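Local coordinates for TIGR00266 family protein (Pseudomonas aeruginosa, PDB 1YOX), which is of unknown function but belongs to the AIM24 family, named for mitochondrial biogenesis, and is built mainly of antiparallel beta sheets, at residues C[126-131]-C[147-152]; C[111-116]-C[183-188]; C[42-47]-C[78-83]. All coordinates share one frame; numbering follows the deposited sequence.

Contact 1 (C[126-131]-C[147-152]); sequences TRVGIA and ILQKLE
Arg127 and Glu152 begin a ladder in which strand 127-130 runs antiparallel to strand 147-152, the N-to-C directions 154° apart and the axes 4.2 Å apart at their closest. Arg127 and Glu152 form a hydrogen-bonded pair: Arg127 N reaches Glu152 O at 2.8 Å, and Glu152 N returns the bond to Arg127 O. Gly129 and Lys150 make the next such pair, with Gly129 N 2.7 Å from Lys150 O. The chain then turns a corner at Ala131, whose N still bonds to Leu148 O.

The Arg127 side chain bends at chi3 (-76°) and carries its guanidinium over Glu152, whose CG lies 3.2 Å above the guanidinium plane toward its rim. The side chains cross at about a right angle, although the guanidinium and carboxylate planes are only 21° apart. The salt bridge is long, Arg127 NH1 standing 3.6 Å from Glu152 OE2. Long, charged residues suit this face, which is partly open to solvent. Gly129 suits its place because a CB there would sit tight against Lys150 CE; as it is, Lys150 CG lies 3.8 Å from Gly129 C. On the other face Val128 and Leu151 lie side by side, CG2 of Val128 being 4.0 Å from CD2 of Leu151.

The two strands form a beta hairpin at the border of a six-stranded antiparallel sheet. Strand 127-134 is outermost within the chain, while strand 146-152 pairs on its other edge with strand 111-115; Leu151 packs inward on Phe119 and Val157.

Contact 2 (C[111-116]-C[183-188]); sequences RLFCQK and VAFTDG
Phe113 and Phe185 face each other as a hydrogen-bonded pair within a six-stranded antiparallel sheet, and their rings lie nearly parallel but slid apart. The planes are only 12° apart, but the centroids lie 5.1 Å from each other, so the rings scarcely overlap. What sits over the centre of the Phe185 ring is instead the CB of Phe113, a CH-pi contact almost along the ring normal. Phe185 reaches this place because its CG stands between the backbone N and the carbonyl carbon (chi1 60°). An aromatic residue suits the position, since Phe185 offers a broad apolar face on which the Phe113 CB rests; Phe185 also meets Tyr191.

On the other face, the branched end of Leu112 packs against the small CB of Ala184, CD1 at 4.0 Å. Val183 and Ala184 form a classic beta bulge opposite Trp221 of strand 219-223, while Gln115 N remains bonded to Val183 O at 2.8 Å.

Beyond the end of strand 183-185, Asp187 turns its carboxylate to Arg111 in a salt bridge, the two planes at 90°. Its component bonds are all weak, the two to Asp187 OD2 strongly bent, with OD2 3.0 Å from both NE and NH2 of Arg111. The other oxygen, Asp187 OD1, meets the edge of the Phe113 ring, 3.6 Å from CE1.

Contact 3 (C[42-47]-C[78-83]); sequences GDIRFT and THFTNE
Phe46 and Phe80 are a non-hydrogen-bonded pair of two phenylalanines whose rings nevertheless part company. The Phe46 ring leads away from the neighbouring strand, with CG set between its backbone N and carbonyl carbon (chi1 49°), leaving mainly its CB to touch Phe80 CD2 at 3.8 Å. An aromatic residue fits there because Phe46 packs instead on Met40 of strand 37-40 and on Gly198 of a second subunit. Phe80 takes the other course, with CG beside its backbone N, and its ring is buried. Ile44 CG2 meets that ring at the edge, in its plane, 4.0 Å from CD2 of Phe80. A branched aliphatic residue and an aromatic one thus share a largely apolar face.

Beneath them strands 44-47 and 78-82 run antiparallel at 155°. Arg45 and Thr81 exchange two backbone bonds, Arg45 N to Thr81 O at 2.8 Å and Thr81 N to Arg45 O at 2.7 Å. Thr47 and His79 repeat the pattern, the bond from His79 N to Thr47 O being almost straight at 179°. Glu83 N prolongs the ladder to Asp43 O at 2.9 Å. Polar side chains fit the face of Arg45, Thr47, His79 and Thr81; there the Thr81 hydroxyl bonds with that of Thr29.

Strand 44-48 is outermost in its sheet within the chain, and Arg176 of the second subunit bonds to Ile44 O. Strand 78-82 pairs next with strand 29-32, while Phe80 packs across to Val90 and edge-to-face with Phe92 in the four-stranded sheet.

From the N terminus, contact 3 closes first, pairing 42-47 with 78-83 across an intervening region that is largely unmodelled, at the border of one six-stranded sheet. The chain then enters 111-116, the first half of contact 2, which waits until 183-188 for its partner. Contact 1, the hairpin of 126-131 and 147-152, opens and closes inside that long loop and is therefore nested in it. Contacts 1 and 2 touch in a second six-stranded sheet, where strands 146-152 and 111-115 are neighbours; the centres of the two contacts lie about 8 Å apart. Contact 3 stands separate in series, its centre about 27 Å from that of contact 2, on the opposite side of the chain's centre.

Contact 1 (C[126-131]-C[147-152])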
loop_
_atom_site.group_PDB
_atom_site.type_symbol
_atom_site.label_atom_id
_atom_site.label_comp_id
_atom_site.label_asym_id
_atom_site.label_seq_id
_atom_site.Cartn_x
_atom_site.Cartn_y
_atom_site.Cartn_z
ATOM N N THR C 126 27.880 5.076 8.946
ATOM C CA THR C 126 27.342 5.806 7.816
ATOM C C THR C 126 27.312 7.263 8.205
ATOM O O THR C 126 26.905 7.629 9.316
ATOM C CB THR C 126 25.944 5.350 7.409
ATOM O OG1 THR C 126 25.947 3.930 7.158
ATOM C CG2 THR C 126 25.498 6.105 6.143
ATOM N N ARG C 127 27.799 8.088 7.288
ATOM C CA ARG C 127 27.741 9.516 7.441
ATOM C C ARG C 127 26.498 9.990 6.678
ATOM O O ARG C 127 26.395 9.797 5.458
ATOM C CB ARG C 127 29.050 10.137 6.938
ATOM C CG ARG C 127 30.244 9.711 7.818
ATOM C CD ARG C 127 31.624 10.065 7.232
ATOM N NE ARG C 127 32.044 9.174 6.147
ATOM C CZ ARG C 127 32.359 9.587 4.916
ATOM N NH1 ARG C 127 32.317 10.890 4.610
ATOM N NH2 ARG C 127 32.734 8.699 3.989
ATOM N N VAL C 128 25.552 10.550 7.429
ATOM C CA VAL C 128 24.273 11.041 6.898
ATOM C C VAL C 128 24.212 12.563 6.930
ATOM O O VAL C 128 24.157 13.170 8.004
ATOM C CB VAL C 128 23.048 10.478 7.703
ATOM C CG1 VAL C 128 21.723 11.132 7.238
ATOM C CG2 VAL C 128 22.980 8.963 7.588
ATOM N N GLY C 129 24.212 13.176 5.761
ATOM C CA GLY C 129 24.045 14.621 5.692
ATOM C C GLY C 129 22.969 15.039 4.708
ATOM O O GLY C 129 22.378 14.191 4.027
ATOM N N ILE C 130 22.739 16.353 4.637
ATOM C CA ILE C 130 21.819 16.954 3.677
ATOM C C ILE C 130 22.583 17.449 2.449
ATOM O O ILE C 130 23.518 18.246 2.557
ATOM C CB ILE C 130 21.072 18.148 4.290
ATOM C CG1 ILE C 130 20.197 17.702 5.442
ATOM C CG2 ILE C 130 20.210 18.861 3.245
ATOM C CD1 ILE C 130 19.784 18.854 6.323
ATOM N N ALA C 131 22.159 16.992 1.281
ATOM C CA ALA C 131 22.729 17.425 0.026
ATOM C C ALA C 131 21.892 18.529 -0.654
ATOM O O ALA C 131 22.332 19.144 -1.642
ATOM C CB ALA C 131 22.857 16.237 -0.875
ATOM N N ILE C 147 13.741 17.135 0.346
ATOM C CA ILE C 147 15.037 16.969 1.011
ATOM C C ILE C 147 15.819 15.767 0.438
ATOM O O ILE C 147 15.320 14.629 0.414
ATOM C CB ILE C 147 14.843 16.863 2.542
ATOM C CG1 ILE C 147 14.047 18.084 3.051
ATOM C CG2 ILE C 147 16.193 16.677 3.268
ATOM C CD1 ILE C 147 13.398 17.925 4.451
ATOM N N LEU C 148 17.009 16.058 -0.089
ATOM C CA LEU C 148 17.978 15.033 -0.488
ATOM C C LEU C 148 19.069 14.916 0.541
ATOM O O LEU C 148 19.718 15.897 0.859
ATOM C CB LEU C 148 18.638 15.351 -1.816
ATOM C CG LEU C 148 18.005 14.797 -3.065
ATOM C CD1 LEU C 148 18.890 15.192 -4.242
ATOM C CD2 LEU C 148 17.862 13.291 -2.976
ATOM N N GLN C 149 19.241 13.707 1.065
ATOM C CA GLN C 149 20.314 13.397 1.984
ATOM C C GLN C 149 21.543 12.838 1.256
ATOM O O GLN C 149 21.421 12.318 0.144
ATOM C CB GLN C 149 19.815 12.406 3.025
ATOM C CG GLN C 149 18.765 13.010 3.915
ATOM C CD GLN C 149 18.308 12.058 4.951
ATOM O OE1 GLN C 149 17.864 10.932 4.642
ATOM N NE2 GLN C 149 18.414 12.472 6.204
ATOM N N LYS C 150 22.719 12.987 1.868
ATOM C CA LYS C 150 23.913 12.257 1.401
ATOM C C LYS C 150 24.339 11.227 2.430
ATOM O O LYS C 150 24.487 11.523 3.613
ATOM C CB LYS C 150 25.092 13.170 0.986
ATOM C CG LYS C 150 25.566 14.182 2.016
ATOM C CD LYS C 150 26.907 14.849 1.574
ATOM C CE LYS C 150 27.328 15.967 2.561
ATOM N NZ LYS C 150 28.281 16.977 1.980
ATOM N N LEU C 151 24.497 10.011 1.942
ATOM C CA LEU C 151 24.911 8.880 2.749
ATOM C C LEU C 151 26.309 8.518 2.244
ATOM O O LEU C 151 26.486 8.179 1.062
ATOM C CB LEU C 151 23.946 7.699 2.575
ATOM C CG LEU C 151 22.434 7.991 2.488
ATOM C CD1 LEU C 151 21.638 6.756 2.111
ATOM C CD2 LEU C 151 21.905 8.594 3.783
ATOM N N GLU C 152 27.301 8.624 3.121
ATOM C CA GLU C 152 28.663 8.226 2.743
ATOM C C GLU C 152 29.347 7.268 3.741
ATOM O O GLU C 152 29.070 7.277 4.935
ATOM C CB GLU C 152 29.534 9.462 2.371
ATOM C CG GLU C 152 29.335 10.710 3.237
ATOM C CD GLU C 152 29.677 12.023 2.528
ATOM O OE1 GLU C 152 29.788 12.062 1.279
ATOM O OE2 GLU C 152 29.840 13.044 3.237
#

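Contact 2 (C[111-116]-C[183-188])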
loop_
_atom_site.group_PDB
_atom_site.type_symbol
_atom_site.label_atom_id
_atom_site.label_comp_id
_atom_site.label_asym_id
_atom_site.label_seq_id
_atom_site.Cartn_x
_atom_site.Cartn_y
_atom_site.Cartn_z
ATOM N N ARG C 111 29.235 6.772 -1.624
ATOM C CA ARG C 111 28.290 7.888 -1.486
ATOM C C ARG C 111 26.953 7.639 -2.193
ATOM O O ARG C 111 26.908 7.279 -3.373
ATOM C CB ARG C 111 28.897 9.192 -1.985
ATOM C CG ARG C 111 28.074 10.440 -1.615
ATOM C CD ARG C 111 28.961 11.670 -1.532
ATOM N NE ARG C 111 29.670 11.892 -2.793
ATOM C CZ ARG C 111 30.941 12.276 -2.889
ATOM N NH1 ARG C 111 31.671 12.476 -1.791
ATOM N NH2 ARG C 111 31.476 12.454 -4.089
ATOM N N LEU C 112 25.853 7.837 -1.476
ATOM C CA LEU C 112 24.568 7.776 -2.153
ATOM C C LEU C 112 23.742 8.980 -1.778
ATOM O O LEU C 112 23.840 9.483 -0.667
ATOM C CB LEU C 112 23.841 6.442 -1.897
ATOM C CG LEU C 112 22.518 6.124 -2.621
ATOM C CD1 LEU C 112 22.671 5.858 -4.107
ATOM C CD2 LEU C 112 21.794 4.947 -1.931
ATOM N N PHE C 113 22.981 9.465 -2.752
ATOM C CA PHE C 113 22.009 10.518 -2.552
ATOM C C PHE C 113 20.619 9.922 -2.427
ATOM O O PHE C 113 20.223 9.030 -3.199
ATOM C CB PHE C 113 22.072 11.512 -3.705
ATOM C CG PHE C 113 23.381 12.249 -3.773
ATOM C CD1 PHE C 113 24.437 11.751 -4.539
ATOM C CD2 PHE C 113 23.581 13.411 -3.024
ATOM C CE1 PHE C 113 25.685 12.429 -4.577
ATOM C CE2 PHE C 113 24.815 14.096 -3.067
ATOM C CZ PHE C 113 25.857 13.605 -3.847
ATOM N N CYS C 114 19.867 10.430 -1.462
ATOM C CA CYS C 114 18.660 9.753 -1.062
ATOM C C CYS C 114 17.585 10.733 -0.690
ATOM O O CYS C 114 17.831 11.584 0.141
ATOM C CB CYS C 114 18.982 8.906 0.171
ATOM S SG CYS C 114 17.777 7.704 0.428
ATOM N N GLN C 115 16.391 10.613 -1.276
ATOM C CA GLN C 115 15.247 11.389 -0.775
ATOM C C GLN C 115 14.999 11.021 0.686
ATOM O O GLN C 115 15.030 9.862 1.047
ATOM C CB GLN C 115 13.979 11.199 -1.614
ATOM C CG GLN C 115 12.947 12.319 -1.321
ATOM C CD GLN C 115 11.552 12.073 -1.854
ATOM O OE1 GLN C 115 11.372 11.383 -2.876
ATOM N NE2 GLN C 115 10.541 12.682 -1.191
ATOM N N LYS C 116 14.784 12.003 1.540
ATOM C CA LYS C 116 14.742 11.722 2.973
ATOM C C LYS C 116 13.668 10.692 3.359
ATOM O O LYS C 116 13.912 9.822 4.207
ATOM C CB LYS C 116 14.650 13.010 3.799
ATOM C CG LYS C 116 14.432 12.786 5.302
ATOM C CD LYS C 116 14.166 14.102 6.037
ATOM C CE LYS C 116 13.313 13.873 7.268
ATOM N NZ LYS C 116 12.011 13.103 6.923
ATOM N N VAL C 183 13.916 8.291 -5.760
ATOM C CA VAL C 183 14.387 7.632 -4.553
ATOM C C VAL C 183 15.829 7.988 -4.198
ATOM O O VAL C 183 16.088 8.621 -3.161
ATOM C CB VAL C 183 14.255 6.087 -4.663
ATOM C CG1 VAL C 183 14.704 5.402 -3.355
ATOM C CG2 VAL C 183 12.836 5.717 -4.983
ATOM N N ALA C 184 16.753 7.547 -5.060
ATOM C CA ALA C 184 18.200 7.608 -4.828
ATOM C C ALA C 184 18.957 7.754 -6.159
ATOM O O ALA C 184 18.432 7.386 -7.225
ATOM C CB ALA C 184 18.672 6.335 -4.092
ATOM N N PHE C 185 20.180 8.287 -6.080
ATOM C CA PHE C 185 21.118 8.317 -7.219
ATOM C C PHE C 185 22.586 8.434 -6.783
ATOM O O PHE C 185 22.910 8.988 -5.720
ATOM C CB PHE C 185 20.772 9.427 -8.229
ATOM C CG PHE C 185 20.791 10.821 -7.645
ATOM C CD1 PHE C 185 21.937 11.605 -7.712
ATOM C CD2 PHE C 185 19.660 11.353 -7.050
ATOM C CE1 PHE C 185 21.964 12.892 -7.184
ATOM C CE2 PHE C 185 19.678 12.632 -6.514
ATOM C CZ PHE C 185 20.841 13.407 -6.584
ATOM N N THR C 186 23.455 7.903 -7.637
ATOM C CA THR C 186 24.898 7.866 -7.427
ATOM C C THR C 186 25.487 9.196 -7.863
ATOM O O THR C 186 24.766 10.067 -8.355
ATOM C CB THR C 186 25.521 6.761 -8.316
ATOM O OG1 THR C 186 25.161 6.999 -9.686
ATOM C CG2 THR C 186 24.993 5.387 -7.923
ATOM N N ASP C 187 26.802 9.350 -7.701
ATOM C CA ASP C 187 27.539 10.501 -8.250
ATOM C C ASP C 187 27.524 10.448 -9.776
ATOM O O ASP C 187 27.224 9.404 -10.355
ATOM C CB ASP C 187 28.992 10.484 -7.763
ATOM C CG ASP C 187 29.169 11.148 -6.405
ATOM O OD1 ASP C 187 28.847 12.355 -6.263
ATOM O OD2 ASP C 187 29.657 10.461 -5.477
ATOM N N GLY C 188 27.846 11.571 -10.420
ATOM C CA GLY C 188 27.923 11.639 -11.885
ATOM C C GLY C 188 26.590 11.965 -12.550
ATOM O O GLY C 188 26.463 11.958 -13.800
#

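Contact 3 (C[42-47]-C[78-83])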
loop_
_atom_site.group_PDB
_atom_site.type_symbol
_atom_site.label_atom_id
_atom_site.label_comp_id
_atom_site.label_asym_id
_atom_site.label_seq_id
_atom_site.Cartn_x
_atom_site.Cartn_y
_atom_site.Cartn_z
ATOM N N GLY C 42 15.511 -8.770 22.848
ATOM C CA GLY C 42 15.563 -8.382 24.259
ATOM C C GLY C 42 16.699 -7.494 24.694
ATOM O O GLY C 42 16.509 -6.598 25.522
ATOM N N ASP C 43 17.885 -7.725 24.156
ATOM C CA ASP C 43 19.053 -6.951 24.589
ATOM C C ASP C 43 19.430 -5.853 23.606
ATOM O O ASP C 43 20.560 -5.373 23.640
ATOM C CB ASP C 43 20.268 -7.876 24.856
ATOM C CG ASP C 43 19.890 -9.172 25.593
ATOM O OD1 ASP C 43 20.587 -10.196 25.388
ATOM O OD2 ASP C 43 18.892 -9.172 26.363
ATOM N N ILE C 44 18.502 -5.489 22.711
ATOM C CA ILE C 44 18.618 -4.246 21.908
ATOM C C ILE C 44 18.319 -2.998 22.740
ATOM O O ILE C 44 17.274 -2.898 23.341
ATOM C CB ILE C 44 17.723 -4.249 20.636
ATOM C CG1 ILE C 44 18.381 -5.076 19.540
ATOM C CG2 ILE C 44 17.523 -2.810 20.067
ATOM C CD1 ILE C 44 17.726 -6.366 19.369
ATOM N N ARG C 45 19.273 -2.079 22.785
ATOM C CA ARG C 45 19.086 -0.749 23.370
ATOM C C ARG C 45 19.127 0.335 22.280
ATOM O O ARG C 45 19.833 0.212 21.261
ATOM C CB ARG C 45 20.174 -0.453 24.415
ATOM C CG ARG C 45 20.187 -1.375 25.662
ATOM C CD ARG C 45 18.993 -1.138 26.585
ATOM N NE ARG C 45 18.726 -2.312 27.411
ATOM C CZ ARG C 45 17.825 -3.251 27.128
ATOM N NH1 ARG C 45 17.078 -3.175 26.027
ATOM N NH2 ARG C 45 17.681 -4.281 27.947
ATOM N N PHE C 46 18.372 1.400 22.508
ATOM C CA PHE C 46 18.230 2.489 21.531
ATOM C C PHE C 46 18.532 3.847 22.163
ATOM O O PHE C 46 18.118 4.119 23.298
ATOM C CB PHE C 46 16.821 2.483 20.946
ATOM C CG PHE C 46 15.741 2.410 21.986
ATOM C CD1 PHE C 46 15.327 3.555 22.666
ATOM C CD2 PHE C 46 15.145 1.198 22.294
ATOM C CE1 PHE C 46 14.328 3.494 23.640
ATOM C CE2 PHE C 46 14.141 1.118 23.261
ATOM C CZ PHE C 46 13.730 2.268 23.938
ATOM N N THR C 47 19.255 4.698 21.444
ATOM C CA THR C 47 19.561 6.027 21.957
ATOM C C THR C 47 19.397 7.104 20.883
ATOM O O THR C 47 19.860 6.928 19.738
ATOM C CB THR C 47 20.962 6.058 22.613
ATOM O OG1 THR C 47 20.987 5.120 23.700
ATOM C CG2 THR C 47 21.312 7.459 23.142
ATOM N N THR C 78 18.118 7.620 15.341
ATOM C CA THR C 78 18.248 6.781 16.531
ATOM C C THR C 78 19.222 5.633 16.300
ATOM O O THR C 78 19.262 5.046 15.227
ATOM C CB THR C 78 16.914 6.246 17.034
ATOM O OG1 THR C 78 16.292 5.486 15.993
ATOM C CG2 THR C 78 16.003 7.391 17.483
ATOM N N HIS C 79 20.024 5.349 17.317
ATOM C CA HIS C 79 21.008 4.264 17.278
ATOM C C HIS C 79 20.447 3.049 18.007
ATOM O O HIS C 79 20.008 3.149 19.153
ATOM C CB HIS C 79 22.326 4.702 17.933
ATOM C CG HIS C 79 23.118 5.684 17.128
ATOM N ND1 HIS C 79 22.547 6.758 16.477
ATOM C CD2 HIS C 79 24.444 5.761 16.877
ATOM C CE1 HIS C 79 23.484 7.451 15.858
ATOM N NE2 HIS C 79 24.646 6.870 16.090
ATOM N N PHE C 80 20.444 1.914 17.331
ATOM C CA PHE C 80 20.054 0.643 17.959
ATOM C C PHE C 80 21.302 -0.229 18.137
ATOM O O PHE C 80 21.937 -0.612 17.168
ATOM C CB PHE C 80 18.981 -0.069 17.115
ATOM C CG PHE C 80 17.685 0.698 17.019
ATOM C CD1 PHE C 80 17.553 1.774 16.127
ATOM C CD2 PHE C 80 16.610 0.377 17.834
ATOM C CE1 PHE C 80 16.362 2.505 16.054
ATOM C CE2 PHE C 80 15.394 1.101 17.745
ATOM C CZ PHE C 80 15.276 2.155 16.857
ATOM N N THR C 81 21.658 -0.514 19.385
ATOM C CA THR C 81 22.831 -1.341 19.674
ATOM C C THR C 81 22.474 -2.646 20.371
ATOM O O THR C 81 21.555 -2.694 21.219
ATOM C CB THR C 81 23.898 -0.563 20.475
ATOM O OG1 THR C 81 24.155 0.666 19.802
ATOM C CG2 THR C 81 25.227 -1.340 20.539
ATOM N N ASN C 82 23.199 -3.703 19.982
ATOM C CA ASN C 82 23.193 -4.990 20.691
ATOM C C ASN C 82 24.070 -4.949 21.969
ATOM O O ASN C 82 25.311 -4.946 21.897
ATOM C CB ASN C 82 23.663 -6.087 19.751
ATOM C CG ASN C 82 23.593 -7.494 20.365
ATOM O OD1 ASN C 82 23.783 -8.490 19.659
ATOM N ND2 ASN C 82 23.308 -7.579 21.645
ATOM N N GLU C 83 23.401 -4.911 23.120
ATOM C CA GLU C 83 24.053 -4.840 24.427
ATOM C C GLU C 83 24.111 -6.202 25.115
ATOM O O GLU C 83 24.380 -6.283 26.325
ATOM C CB GLU C 83 23.287 -3.886 25.350
ATOM C CG GLU C 83 22.997 -2.537 24.747
ATOM C CD GLU C 83 23.991 -1.496 25.192
ATOM O OE1 GLU C 83 23.720 -0.865 26.237
ATOM O OE2 GLU C 83 25.044 -1.332 24.525
#